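Local atomic coordinates of PmoF1 (Methylocystis sp. ATCC 49242, PDB entry 6P1E), a protein that binds copper through its PCuAC domain and probably acts as a copper chaperone in a methane-oxidizing bacterium. Residues B[100-105]-B[112-117]; B[26-31]-B[83-88]. All coordinates share one frame; numbering follows the deposited sequence.

Contact 2 is the first to open along the chain: it starts at residues 26-31, where strand 27-35 begins, and about fifty residues without any helix pass before strand 75-91 returns antiparallel at residues 83-88, closing a long loop. Only after that closure does contact 1 begin, a hairpin in which 100-105 pairs with 112-117 across a short turn. The two are therefore in series, neither nested nor crossed. They nevertheless meet in space, their centres about 13 Å apart: Phe29 of contact 2 packs on Met103, Ile115 and Ala117 of contact 1, and Leu88 on Leu101, so long-range pairing and local hairpin share one hydrophobic core.

Contact 1 (B[100-105]-B[112-117]); sequences GLEMTL and EVVIDA
Ile115 meets two residues of the facing strand at once. Its CG1 lies 4.0 Å from Met103 CB, and its CD1 is 3.9 Å from Leu105 CD1, the side chains of Ile115 and Leu105 crossing at about a right angle. Ile115 CG1 sits between the backbone N and the carbonyl carbon (chi1 65°), which brings this branch close to the partner strand. Further along the same face, the slim unbranched chain of Met103 carries its sulfur to the small methyl of Ala117, SD to CB 3.8 Å. At the other end, Leu105 CB packs on Val113 CG1. A valine in place of Ile115 would probably leave a gap beside Leu105 where the CD1 methyl is lost.

The opposite face is more polar and more exposed. There Glu102 runs extended over Val114, its OE2 3.7 Å from Val114 CG1, while Thr104 turns OG1 towards Val114 CG2 and its own methyl towards Glu112 CB. Beta-branched threonine and valine suit extended backbone, and Glu102 can keep its carboxylate at the surface.

What sets these rows opposite one another is a ladder of six backbone hydrogen bonds, two each for the pairs Leu101-Ala117, Met103-Ile115 and Leu105-Val113. The bond from Ile115 N to Met103 O is 2.8 Å and nearly straight, 173° at the hydrogen.

The result is an antiparallel hairpin between strands 100-107 and 111-120. Strand 41-47 flanks the first of these, Thr104 pairing with Lys47 through the backbone while Lys47 NZ forms a salt bridge with Glu112 OE2. Strand 10-18 runs parallel to the second, and on the buried face its Leu17 packs against Leu101 and Ala117, its Pro15 against Ile115.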
# COMPACT_ATOMS: atom_id res chain seq x y z
N GLY B 100 -10.68 -5.93 11.71
CA GLY B 100 -10.58 -4.79 10.81
C GLY B 100 -10.68 -3.60 11.73
O GLY B 100 -10.89 -3.77 12.93
N LEU B 101 -10.51 -2.39 11.20
CA LEU B 101 -10.65 -1.20 12.02
C LEU B 101 -11.56 -0.23 11.30
O LEU B 101 -11.24 0.25 10.22
CB LEU B 101 -9.29 -0.55 12.31
CG LEU B 101 -9.38 0.68 13.22
CD1 LEU B 101 -9.74 0.26 14.64
CD2 LEU B 101 -8.09 1.48 13.20
N GLU B 102 -12.70 0.05 11.92
CA GLU B 102 -13.63 1.01 11.36
C GLU B 102 -13.13 2.42 11.61
O GLU B 102 -12.73 2.75 12.73
CB GLU B 102 -15.03 0.83 11.96
CG GLU B 102 -16.06 1.79 11.39
CD GLU B 102 -17.47 1.46 11.83
OE1 GLU B 102 -17.82 1.77 12.99
OE2 GLU B 102 -18.23 0.89 11.02
N MET B 103 -13.14 3.23 10.56
CA MET B 103 -12.69 4.61 10.64
C MET B 103 -13.61 5.46 9.79
O MET B 103 -14.23 4.96 8.85
CB MET B 103 -11.25 4.75 10.16
CG MET B 103 -10.25 3.78 10.77
SD MET B 103 -8.66 3.80 9.92
CE MET B 103 -8.17 5.51 10.11
N THR B 104 -13.67 6.75 10.10
CA THR B 104 -14.37 7.70 9.25
C THR B 104 -13.37 8.72 8.75
O THR B 104 -12.71 9.40 9.54
CB THR B 104 -15.51 8.41 10.01
OG1 THR B 104 -16.42 7.44 10.55
CG2 THR B 104 -16.27 9.35 9.08
N LEU B 105 -13.24 8.81 7.43
CA LEU B 105 -12.40 9.82 6.82
C LEU B 105 -13.27 11.02 6.49
O LEU B 105 -14.38 10.87 5.98
CB LEU B 105 -11.72 9.29 5.55
CG LEU B 105 -10.96 7.97 5.69
CD1 LEU B 105 -10.35 7.57 4.35
CD2 LEU B 105 -9.88 8.06 6.77
N GLU B 112 -17.93 12.89 4.51
CA GLU B 112 -17.45 11.76 5.30
C GLU B 112 -17.67 10.42 4.60
O GLU B 112 -18.65 10.24 3.88
CB GLU B 112 -18.14 11.76 6.67
CG GLU B 112 -17.95 13.07 7.44
CD GLU B 112 -18.43 12.99 8.87
OE1 GLU B 112 -19.14 12.02 9.21
OE2 GLU B 112 -18.11 13.90 9.67
N VAL B 113 -16.75 9.49 4.82
CA VAL B 113 -16.91 8.12 4.34
C VAL B 113 -16.41 7.16 5.42
O VAL B 113 -15.33 7.35 5.98
CB VAL B 113 -16.17 7.88 3.00
CG1 VAL B 113 -14.68 8.15 3.12
CG2 VAL B 113 -16.42 6.45 2.51
N VAL B 114 -17.22 6.16 5.74
CA VAL B 114 -16.82 5.14 6.70
C VAL B 114 -16.11 4.01 5.97
O VAL B 114 -16.60 3.51 4.95
CB VAL B 114 -18.03 4.58 7.47
CG1 VAL B 114 -17.60 3.46 8.42
CG2 VAL B 114 -18.73 5.69 8.24
N ILE B 115 -14.96 3.61 6.50
CA ILE B 115 -14.15 2.57 5.89
C ILE B 115 -13.81 1.50 6.90
O ILE B 115 -13.94 1.71 8.11
CB ILE B 115 -12.84 3.15 5.30
CG1 ILE B 115 -11.94 3.70 6.41
CG2 ILE B 115 -13.16 4.23 4.28
CD1 ILE B 115 -10.55 4.07 5.95
N ASP B 116 -13.38 0.35 6.40
CA ASP B 116 -12.85 -0.71 7.24
C ASP B 116 -11.41 -0.94 6.82
O ASP B 116 -11.15 -1.45 5.73
CB ASP B 116 -13.69 -1.98 7.09
CG ASP B 116 -13.22 -3.10 8.01
OD1 ASP B 116 -12.68 -2.79 9.09
OD2 ASP B 116 -13.41 -4.28 7.66
N ALA B 117 -10.48 -0.53 7.67
CA ALA B 117 -9.06 -0.63 7.35
C ALA B 117 -8.54 -2.00 7.73
O ALA B 117 -8.84 -2.52 8.81
CB ALA B 117 -8.28 0.46 8.07

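Contact 2 (B[26-31]-B[83-88])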
# COMPACT_ATOMS: atom_id res chain seq x y z
N ASN B 26 0.91 3.38 19.56
CA ASN B 26 0.58 4.13 18.35
C ASN B 26 0.57 3.25 17.11
O ASN B 26 1.39 2.34 16.98
CB ASN B 26 1.55 5.29 18.14
CG ASN B 26 2.98 4.83 17.95
OD1 ASN B 26 3.49 4.01 18.71
ND2 ASN B 26 3.63 5.34 16.91
N ALA B 27 -0.35 3.53 16.19
CA ALA B 27 -0.42 2.84 14.90
C ALA B 27 -0.32 3.86 13.78
O ALA B 27 -0.49 5.06 14.01
CB ALA B 27 -1.70 2.03 14.79
N SER B 28 -0.06 3.38 12.57
CA SER B 28 0.05 4.24 11.40
C SER B 28 -0.93 3.79 10.33
O SER B 28 -0.97 2.62 9.99
CB SER B 28 1.48 4.22 10.85
OG SER B 28 2.40 4.69 11.81
N PHE B 29 -1.71 4.73 9.79
CA PHE B 29 -2.73 4.42 8.80
C PHE B 29 -2.29 4.89 7.42
O PHE B 29 -1.77 5.99 7.26
CB PHE B 29 -4.07 5.07 9.17
CG PHE B 29 -5.09 5.06 8.06
CD1 PHE B 29 -5.90 3.96 7.86
CD2 PHE B 29 -5.23 6.15 7.22
CE1 PHE B 29 -6.83 3.94 6.84
CE2 PHE B 29 -6.16 6.14 6.20
CZ PHE B 29 -6.97 5.04 6.01
N TYR B 30 -2.55 4.03 6.44
CA TYR B 30 -2.06 4.19 5.08
C TYR B 30 -3.19 3.90 4.10
O TYR B 30 -4.13 3.19 4.42
CB TYR B 30 -0.89 3.24 4.82
CG TYR B 30 0.26 3.36 5.80
CD1 TYR B 30 1.01 4.52 5.88
CD2 TYR B 30 0.60 2.30 6.63
CE1 TYR B 30 2.06 4.63 6.76
CE2 TYR B 30 1.65 2.40 7.52
CZ TYR B 30 2.38 3.57 7.58
OH TYR B 30 3.42 3.67 8.47
N ALA B 31 -3.08 4.47 2.91
CA ALA B 31 -4.10 4.31 1.88
C ALA B 31 -3.62 4.93 0.58
O ALA B 31 -2.61 5.63 0.56
CB ALA B 31 -5.42 4.92 2.31
N GLY B 83 6.35 8.11 4.27
CA GLY B 83 5.75 9.29 3.67
C GLY B 83 4.55 9.76 4.47
O GLY B 83 4.44 9.46 5.66
N ALA B 84 3.67 10.50 3.82
CA ALA B 84 2.45 10.99 4.46
C ALA B 84 1.63 9.83 5.02
O ALA B 84 1.61 8.74 4.45
CB ALA B 84 1.62 11.81 3.48
N TYR B 85 0.98 10.07 6.15
CA TYR B 85 0.22 9.03 6.82
C TYR B 85 -0.65 9.66 7.90
O TYR B 85 -0.54 10.86 8.17
CB TYR B 85 1.15 7.98 7.45
CG TYR B 85 1.84 8.46 8.71
CD1 TYR B 85 1.48 7.96 9.95
CD2 TYR B 85 2.85 9.41 8.65
CE1 TYR B 85 2.11 8.39 11.10
CE2 TYR B 85 3.48 9.85 9.80
CZ TYR B 85 3.11 9.33 11.02
OH TYR B 85 3.74 9.76 12.17
N VAL B 86 -1.52 8.85 8.50
CA VAL B 86 -2.30 9.29 9.65
C VAL B 86 -1.84 8.52 10.88
O VAL B 86 -1.83 7.28 10.87
CB VAL B 86 -3.81 9.07 9.42
CG1 VAL B 86 -4.61 9.55 10.64
CG2 VAL B 86 -4.27 9.79 8.17
N ALA B 87 -1.46 9.25 11.92
CA ALA B 87 -1.06 8.63 13.17
C ALA B 87 -2.29 8.33 14.01
O ALA B 87 -3.13 9.20 14.23
CB ALA B 87 -0.11 9.54 13.93
N LEU B 88 -2.40 7.08 14.45
CA LEU B 88 -3.47 6.65 15.35
C LEU B 88 -2.89 6.46 16.74
O LEU B 88 -2.09 5.56 16.96
CB LEU B 88 -4.12 5.36 14.85
CG LEU B 88 -4.65 5.38 13.41
CD1 LEU B 88 -5.29 4.05 13.06
CD2 LEU B 88 -5.64 6.52 13.20
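Ala27 and Leu88, and after them Phe29 and Val86, form two antiparallel hydrogen-bonded pairs between strands whose axes approach to 4.7 Å and run at 149° to each other. Each pair has both its bonds. The one from Phe29 N to Val86 O is 2.8 Å long; the return bond, from Val86 N to Phe29 O, is nearly straight, 174° at the hydrogen.

On the face that carries these pairs, Phe29 and Val86 lie side by side and point the same way. With CG of Phe29 anti to the backbone N (chi1 167°), the ring stands beside the valine, and Val86 CG2 touches it at the edge, 3.9 Å from Phe29 CD2. Leu88 reaches back with CD1 to Phe29 CB at 4.2 Å, and its CB meets the methyl of Ala27. A small alanine leaves the leucine room at this buried pair, while the broad phenylalanine spans towards the next layer of side chains.

The other face carries Ser28 and Ala87; past the last bridge, Tyr30 and Tyr85 run alongside each other. It is Tyr85 CB that makes the close approach, 3.5 Å from Tyr30 CE1. The Tyr85 ring passes obliquely by Ser28, whose OG is 3.8 Å from Tyr85 CE1, a van der Waals contact that needs only a small side chain. Beyond the two tyrosines, the Tyr30 ring meets Trp16 and the Tyr85 ring meets His57.

Strand 27-35 thus lies between strands 10-18 and 75-91, and strand 75-91 pairs on its far side with 51-57. This antiparallel pairing, with one face directed into an apolar core, is consistent with the all-beta, cupredoxin-like architecture of PCuAC copper-binding domains.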